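Local coordinates for protein putative alpha KG dependent 2,4-D dioxygenase (Burkholderia xenovorans, PDB 5J92) that probably acts as an iron(II)- and 2-oxoglutarate-dependent dioxygenase of the TfdA/TauD family, oxidising a substrate that is not established, at residues His25-Ser30 against Leu51-Gln56; Phe136-Ile141 against Arg259-Trp264. All coordinates share one frame; numbering follows the deposited sequence. Where two conformers were deposited one is given.

In the fold
From the N terminus, the chain leaves strand 21-25 through the loop 25-30, runs along helix 35-47 and returns on strand 50-53; interaction 1 closes this excursion by holding the loop against residues 51-56. Only later does interaction 2 open: residues 136-141 on strand 132-139 pair with 259-264, 117 residues further on, and the intervening chain holds the whole four-stranded sheet and strands 149-153 and 251-254 of the three-stranded one. The two contacts are in series, neither nested nor crossed. They meet in the six-stranded mixed sheet, where strands 50-53 and 261-265 are neighbours, Phe-53 N probably bonds to Leu-261 O, and Leu-29 CD1 packs 3.6 Å from Leu-261 CD1.

Interaction 1 of 2, residues His25-Ser30 against Leu51-Gln56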
loop_
_atom_site.group_PDB
_atom_site.type_symbol
_atom_site.label_atom_id
_atom_site.label_comp_id
_atom_site.label_asym_id
_atom_site.label_seq_id
_atom_site.Cartn_x
_atom_site.Cartn_y
_atom_site.Cartn_z
ATOM N N HIS A 25 -32.854 -2.918 -9.800
ATOM C CA HIS A 25 -33.854 -3.937 -9.555
ATOM C C HIS A 25 -34.768 -4.045 -10.755
ATOM O O HIS A 25 -34.791 -3.178 -11.625
ATOM C CB HIS A 25 -34.687 -3.593 -8.317
ATOM C CG HIS A 25 -33.879 -3.405 -7.079
ATOM N ND1 HIS A 25 -33.340 -4.462 -6.374
ATOM C CD2 HIS A 25 -33.543 -2.285 -6.396
ATOM C CE1 HIS A 25 -32.683 -3.998 -5.325
ATOM N NE2 HIS A 25 -32.791 -2.679 -5.317
ATOM N N GLY A 26 -35.538 -5.129 -10.788
ATOM C CA GLY A 26 -36.644 -5.237 -11.715
ATOM C C GLY A 26 -36.280 -5.640 -13.123
ATOM O O GLY A 26 -37.130 -5.532 -14.013
ATOM N N LEU A 27 -35.054 -6.103 -13.348
ATOM C CA LEU A 27 -34.600 -6.569 -14.651
ATOM C C LEU A 27 -34.491 -8.089 -14.655
ATOM O O LEU A 27 -34.053 -8.694 -13.665
ATOM C CB LEU A 27 -33.241 -5.958 -15.001
ATOM C CG LEU A 27 -33.242 -4.445 -15.218
ATOM C CD1 LEU A 27 -31.902 -4.018 -15.819
ATOM C CD2 LEU A 27 -34.395 -3.995 -16.094
ATOM N N ASP A 28 -34.919 -8.700 -15.758
ATOM C CA ASP A 28 -34.726 -10.124 -16.017
ATOM C C ASP A 28 -33.714 -10.239 -17.154
ATOM O O ASP A 28 -34.084 -10.185 -18.329
ATOM C CB ASP A 28 -36.044 -10.807 -16.358
ATOM C CG ASP A 28 -35.873 -12.275 -16.740
ATOM O OD1 ASP A 28 -34.759 -12.834 -16.582
ATOM O OD2 ASP A 28 -36.878 -12.876 -17.182
ATOM N N LEU A 29 -32.446 -10.439 -16.804
ATOM C CA LEU A 29 -31.407 -10.463 -17.831
ATOM C C LEU A 29 -31.322 -11.801 -18.561
ATOM O O LEU A 29 -30.414 -11.995 -19.378
ATOM C CB LEU A 29 -30.055 -10.103 -17.220
ATOM C CG LEU A 29 -30.061 -8.725 -16.542
ATOM C CD1 LEU A 29 -28.673 -8.385 -16.015
ATOM C CD2 LEU A 29 -30.580 -7.636 -17.487
ATOM N N SER A 30 -32.247 -12.724 -18.304
ATOM C CA SER A 30 -32.293 -13.912 -19.146
ATOM C C SER A 30 -32.862 -13.607 -20.527
ATOM O O SER A 30 -32.721 -14.435 -21.433
ATOM C CB SER A 30 -33.105 -15.029 -18.483
ATOM O OG SER A 30 -34.487 -14.740 -18.448
ATOM N N LEU A 51 -22.472 -1.357 -10.980
ATOM C CA LEU A 51 -23.891 -1.673 -11.017
ATOM C C LEU A 51 -24.093 -3.137 -10.637
ATOM O O LEU A 51 -23.401 -4.032 -11.156
ATOM C CB LEU A 51 -24.485 -1.389 -12.409
ATOM C CG LEU A 51 -24.483 0.069 -12.887
ATOM C CD1 LEU A 51 -25.014 0.175 -14.313
ATOM C CD2 LEU A 51 -25.334 0.927 -11.965
ATOM N N ILE A 52 -25.045 -3.369 -9.744
ATOM C CA ILE A 52 -25.332 -4.681 -9.170
ATOM C C ILE A 52 -26.740 -5.066 -9.592
ATOM O O ILE A 52 -27.704 -4.359 -9.265
ATOM C CB ILE A 52 -25.234 -4.656 -7.637
ATOM C CG1 ILE A 52 -23.856 -4.175 -7.202
ATOM C CG2 ILE A 52 -25.602 -6.007 -7.060
ATOM C CD1 ILE A 52 -23.919 -3.285 -5.979
ATOM N N PHE A 53 -26.867 -6.185 -10.293
ATOM C CA PHE A 53 -28.180 -6.706 -10.661
ATOM C C PHE A 53 -28.454 -7.942 -9.809
ATOM O O PHE A 53 -27.869 -9.011 -10.054
ATOM C CB PHE A 53 -28.233 -7.043 -12.157
ATOM C CG PHE A 53 -27.825 -5.897 -13.052
ATOM C CD1 PHE A 53 -26.486 -5.685 -13.369
ATOM C CD2 PHE A 53 -28.774 -5.037 -13.584
ATOM C CE1 PHE A 53 -26.101 -4.636 -14.189
ATOM C CE2 PHE A 53 -28.402 -3.988 -14.413
ATOM C CZ PHE A 53 -27.068 -3.788 -14.718
ATOM N N PRO A 54 -29.288 -7.844 -8.778
ATOM C CA PRO A 54 -29.479 -8.986 -7.876
ATOM C C PRO A 54 -30.208 -10.141 -8.546
ATOM O O PRO A 54 -31.007 -9.956 -9.466
ATOM C CB PRO A 54 -30.328 -8.404 -6.731
ATOM C CG PRO A 54 -30.141 -6.905 -6.814
ATOM C CD PRO A 54 -29.971 -6.628 -8.300
ATOM N N ARG A 55 -29.918 -11.349 -8.063
ATOM C CA ARG A 55 -30.737 -12.540 -8.318
ATOM C C ARG A 55 -30.941 -12.791 -9.818
ATOM O O ARG A 55 -32.063 -12.925 -10.314
ATOM C CB ARG A 55 -32.076 -12.426 -7.572
ATOM C CG ARG A 55 -31.901 -12.360 -6.052
ATOM C CD ARG A 55 -33.169 -11.943 -5.285
ATOM N NE ARG A 55 -33.373 -10.489 -5.270
ATOM C CZ ARG A 55 -32.839 -9.646 -4.379
ATOM N NH1 ARG A 55 -33.086 -8.337 -4.458
ATOM N NH2 ARG A 55 -32.054 -10.104 -3.409
ATOM N N GLN A 56 -29.825 -12.878 -10.540
ATOM C CA GLN A 56 -29.838 -13.138 -11.977
ATOM C C GLN A 56 -29.432 -14.596 -12.189
ATOM O O GLN A 56 -28.245 -14.920 -12.273
ATOM C CB GLN A 56 -28.908 -12.182 -12.716
ATOM C CG GLN A 56 -29.335 -10.725 -12.668
ATOM C CD GLN A 56 -30.711 -10.504 -13.246
ATOM O OE1 GLN A 56 -31.073 -11.091 -14.268
ATOM N NE2 GLN A 56 -31.497 -9.664 -12.584
HETATM O O HOH W 1 -33.808 -7.063 -7.046
HETATM O O HOH W 2 -33.279 -12.796 -14.060
#
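The carboxamide of Gln-56 grips the backbone of the 25-30 loop with both its ends. Its NE2 donates to Leu-27 O at 2.9 Å, nearly straight (165° at the hydrogen) and close to the amide's own plane, although it meets that carbonyl from above its plane. OE1 accepts from Leu-29 N at 3.0 Å, so the two bonds together fix the rotation of the amide. A bend at chi2 (-59°) folds the chain of Gln-56 over and lets NE2 also make a weak bond to Pro-54 O. Water 2 donates both to Gln-56 OE1, at 2.8 Å, and to Asp-28 OD1, linking the amide to the neighbouring turn. There OD1 accepts from Ser-30 N, which makes an Asx turn, and from Ser-30 OG on the same face of the carboxylate; Asp-28 OD2 forms a salt bridge with Lys-31. At the other end, water 1 lies in the plane of the His-25 ring, 2.7 Å from ND1, and accepts from Arg-55 NH1, while NE2 of the same ring is hydrogen-bonded to Glu-14. The imidazole stands roughly perpendicular to the Pro-54 side chain, His-25 ND1 4.0 Å from Pro-54 CG.

Beneath the polar layer, Leu-29 lays CD1 over one face of the Phe-53 ring, 4.0 Å from Phe-53 CG and nearer the ring's border than its centre. Leu-27 brings CD1 obliquely to the same ring, 3.8 Å from Phe-53 CE2, and its side chain also touches Ile-41 of helix 35-47. Phe-66 meets the Phe-53 ring edge-to-face. The contact ties the connection between strand 21-25 and helix 35-47 to the end of strand 50-53, away from the iron site; the two strands, parallel neighbours in the main sheet joined by that helix, form a beta-alpha-beta crossover.

Interaction 2 of 2, residues Phe136-Ile141 against Arg259-Trp264; sequences FLLSYI and RDLVMW
Arg-259 lays its guanidinium over one face of the Tyr-140 ring in a cation-pi contact, Arg-259 CZ 3.8 Å from the ring centroid and the two planes 31° apart. The Tyr-140 ring also stacks with His-286. The bend of Arg-259 at chi2 (-60°) carries the group back alongside Ser-139 O to reach the tyrosine. The strands bearing these groups are an antiparallel pair of the main sheet, part of the double-stranded beta-helix (jelly-roll) core of this dioxygenase family. At the far end of the contact, Leu-137 CD1 touches the edge of the Trp-264 indole, 3.7 Å from CH2. That indole also meets the rings of Phe-151 and the iron ligand His-271, and the Trp-264 side chain lies about 5 Å, nearest atoms, from the iron(II) ion.

Leu-137 and Val-262 form the hydrogen-bonded pair, with two reciprocal N-H...O bonds; Leu-138/Leu-261 and Phe-136/Met-263 are the non-hydrogen-bonded pairs beside it. Ser-139 N continues the pairing to Asp-260 O. Beyond it the chain turns a corner, and Tyr-140 and Ile-141 both face Glu-284 in a classic beta bulge.

On the face carrying Phe-136, Leu-138, Leu-261 and Met-263, helix 60-67 packs against Phe-136 and Leu-261. Met-263 runs alongside Phe-136, its CG and SD both 3.6 Å from Phe-136 CE2, and SD makes an oblique Met-aromatic contact 4.8 Å from the ring centroid. Nearer the turn, Leu-138 CD1 rests 3.4 Å from Asp-260 O, and Arg-259 N donates to Ser-139 O at 2.9 Å from above the carbonyl plane.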
loop_
_atom_site.group_PDB
_atom_site.type_symbol
_atom_site.label_atom_id
_atom_site.label_comp_id
_atom_site.label_asym_id
_atom_site.label_seq_id
_atom_site.Cartn_x
_atom_site.Cartn_y
_atom_site.Cartn_z
ATOM N N PHE A 136 -17.750 -7.927 -15.959
ATOM C CA PHE A 136 -18.955 -8.529 -15.403
ATOM C C PHE A 136 -18.576 -9.768 -14.607
ATOM O O PHE A 136 -17.777 -10.594 -15.071
ATOM C CB PHE A 136 -19.952 -8.920 -16.505
ATOM C CG PHE A 136 -20.288 -7.806 -17.463
ATOM C CD1 PHE A 136 -19.404 -7.450 -18.480
ATOM C CD2 PHE A 136 -21.497 -7.127 -17.359
ATOM C CE1 PHE A 136 -19.704 -6.433 -19.359
ATOM C CE2 PHE A 136 -21.810 -6.100 -18.240
ATOM C CZ PHE A 136 -20.916 -5.761 -19.253
ATOM N N LEU A 137 -19.165 -9.904 -13.415
ATOM C CA LEU A 137 -18.925 -11.033 -12.525
ATOM C C LEU A 137 -20.269 -11.519 -12.010
ATOM O O LEU A 137 -21.008 -10.749 -11.388
ATOM C CB LEU A 137 -18.028 -10.641 -11.344
ATOM C CG LEU A 137 -16.514 -10.858 -11.377
ATOM C CD1 LEU A 137 -15.883 -10.428 -10.049
ATOM C CD2 LEU A 137 -16.155 -12.301 -11.719
ATOM N N LEU A 138 -20.583 -12.788 -12.249
ATOM C CA LEU A 138 -21.825 -13.389 -11.769
ATOM C C LEU A 138 -21.482 -14.460 -10.744
ATOM O O LEU A 138 -20.777 -15.426 -11.058
ATOM C CB LEU A 138 -22.631 -13.970 -12.931
ATOM C CG LEU A 138 -23.955 -14.668 -12.616
ATOM C CD1 LEU A 138 -24.950 -13.750 -11.907
ATOM C CD2 LEU A 138 -24.537 -15.204 -13.894
ATOM N N SER A 139 -21.981 -14.298 -9.523
ATOM C CA SER A 139 -21.624 -15.196 -8.431
ATOM C C SER A 139 -22.517 -16.431 -8.428
ATOM O O SER A 139 -23.745 -16.324 -8.514
ATOM C CB SER A 139 -21.724 -14.481 -7.085
ATOM O OG SER A 139 -23.074 -14.220 -6.761
ATOM N N TYR A 140 -21.891 -17.602 -8.322
ATOM C CA TYR A 140 -22.584 -18.867 -8.162
ATOM C C TYR A 140 -22.511 -19.383 -6.735
ATOM O O TYR A 140 -23.513 -19.859 -6.199
ATOM C CB TYR A 140 -22.007 -19.921 -9.119
ATOM C CG TYR A 140 -22.577 -19.850 -10.518
ATOM C CD1 TYR A 140 -22.469 -18.688 -11.282
ATOM C CD2 TYR A 140 -23.237 -20.940 -11.070
ATOM C CE1 TYR A 140 -22.994 -18.625 -12.565
ATOM C CE2 TYR A 140 -23.766 -20.889 -12.346
ATOM C CZ TYR A 140 -23.640 -19.732 -13.092
ATOM O OH TYR A 140 -24.170 -19.697 -14.365
ATOM N N ILE A 141 -21.334 -19.332 -6.113
ATOM C CA ILE A 141 -21.139 -19.829 -4.751
ATOM C C ILE A 141 -20.329 -18.786 -3.992
ATOM O O ILE A 141 -19.241 -18.405 -4.438
ATOM C CB ILE A 141 -20.443 -21.204 -4.724
ATOM C CG1 ILE A 141 -21.245 -22.234 -5.540
ATOM C CG2 ILE A 141 -20.285 -21.684 -3.300
ATOM C CD1 ILE A 141 -20.598 -23.647 -5.632
ATOM N N ARG A 259 -25.807 -15.113 -6.930
ATOM C CA ARG A 259 -26.378 -14.677 -8.203
ATOM C C ARG A 259 -26.503 -13.157 -8.326
ATOM O O ARG A 259 -27.312 -12.662 -9.132
ATOM C CB ARG A 259 -27.729 -15.343 -8.476
ATOM C CG ARG A 259 -27.644 -16.837 -8.767
ATOM C CD ARG A 259 -26.794 -17.133 -9.992
ATOM N NE ARG A 259 -26.840 -18.562 -10.283
ATOM C CZ ARG A 259 -26.782 -19.089 -11.498
ATOM N NH1 ARG A 259 -26.665 -18.305 -12.560
ATOM N NH2 ARG A 259 -26.848 -20.404 -11.645
ATOM N N ASP A 260 -25.686 -12.415 -7.578
ATOM C CA ASP A 260 -25.419 -11.030 -7.915
ATOM C C ASP A 260 -24.726 -11.003 -9.274
ATOM O O ASP A 260 -23.754 -11.735 -9.496
ATOM C CB ASP A 260 -24.479 -10.382 -6.897
ATOM C CG ASP A 260 -25.178 -9.822 -5.666
ATOM O OD1 ASP A 260 -26.420 -9.782 -5.586
ATOM O OD2 ASP A 260 -24.428 -9.385 -4.770
ATOM N N LEU A 261 -25.204 -10.160 -10.178
ATOM C CA LEU A 261 -24.443 -9.804 -11.371
ATOM C C LEU A 261 -23.888 -8.405 -11.138
ATOM O O LEU A 261 -24.649 -7.434 -11.050
ATOM C CB LEU A 261 -25.307 -9.863 -12.629
ATOM C CG LEU A 261 -24.615 -10.048 -13.984
ATOM C CD1 LEU A 261 -25.644 -10.025 -15.097
ATOM C CD2 LEU A 261 -23.569 -8.993 -14.253
ATOM N N VAL A 262 -22.568 -8.297 -11.048
ATOM C CA VAL A 262 -21.911 -7.021 -10.791
ATOM C C VAL A 262 -21.169 -6.617 -12.056
ATOM O O VAL A 262 -20.335 -7.375 -12.576
ATOM C CB VAL A 262 -20.962 -7.079 -9.584
ATOM C CG1 VAL A 262 -20.241 -5.731 -9.415
ATOM C CG2 VAL A 262 -21.737 -7.431 -8.323
ATOM N N MET A 263 -21.503 -5.432 -12.552
ATOM C CA MET A 263 -20.929 -4.844 -13.750
ATOM C C MET A 263 -20.209 -3.574 -13.338
ATOM O O MET A 263 -20.790 -2.742 -12.626
ATOM C CB MET A 263 -22.041 -4.571 -14.770
ATOM C CG MET A 263 -21.796 -3.499 -15.795
ATOM S SD MET A 263 -23.346 -3.226 -16.682
ATOM C CE MET A 263 -22.794 -2.144 -17.997
ATOM N N TRP A 264 -18.920 -3.453 -13.701
ATOM C CA TRP A 264 -18.163 -2.273 -13.304
ATOM C C TRP A 264 -17.376 -1.699 -14.473
ATOM O O TRP A 264 -16.927 -2.420 -15.373
ATOM C CB TRP A 264 -17.236 -2.548 -12.089
ATOM C CG TRP A 264 -16.009 -3.413 -12.341
ATOM C CD1 TRP A 264 -14.763 -2.997 -12.735
ATOM C CD2 TRP A 264 -15.923 -4.826 -12.176
ATOM N NE1 TRP A 264 -13.907 -4.080 -12.846
ATOM C CE2 TRP A 264 -14.598 -5.213 -12.501
ATOM C CE3 TRP A 264 -16.838 -5.813 -11.794
ATOM C CZ2 TRP A 264 -14.175 -6.531 -12.442
ATOM C CZ3 TRP A 264 -16.406 -7.131 -11.745
ATOM C CH2 TRP A 264 -15.092 -7.477 -12.069
#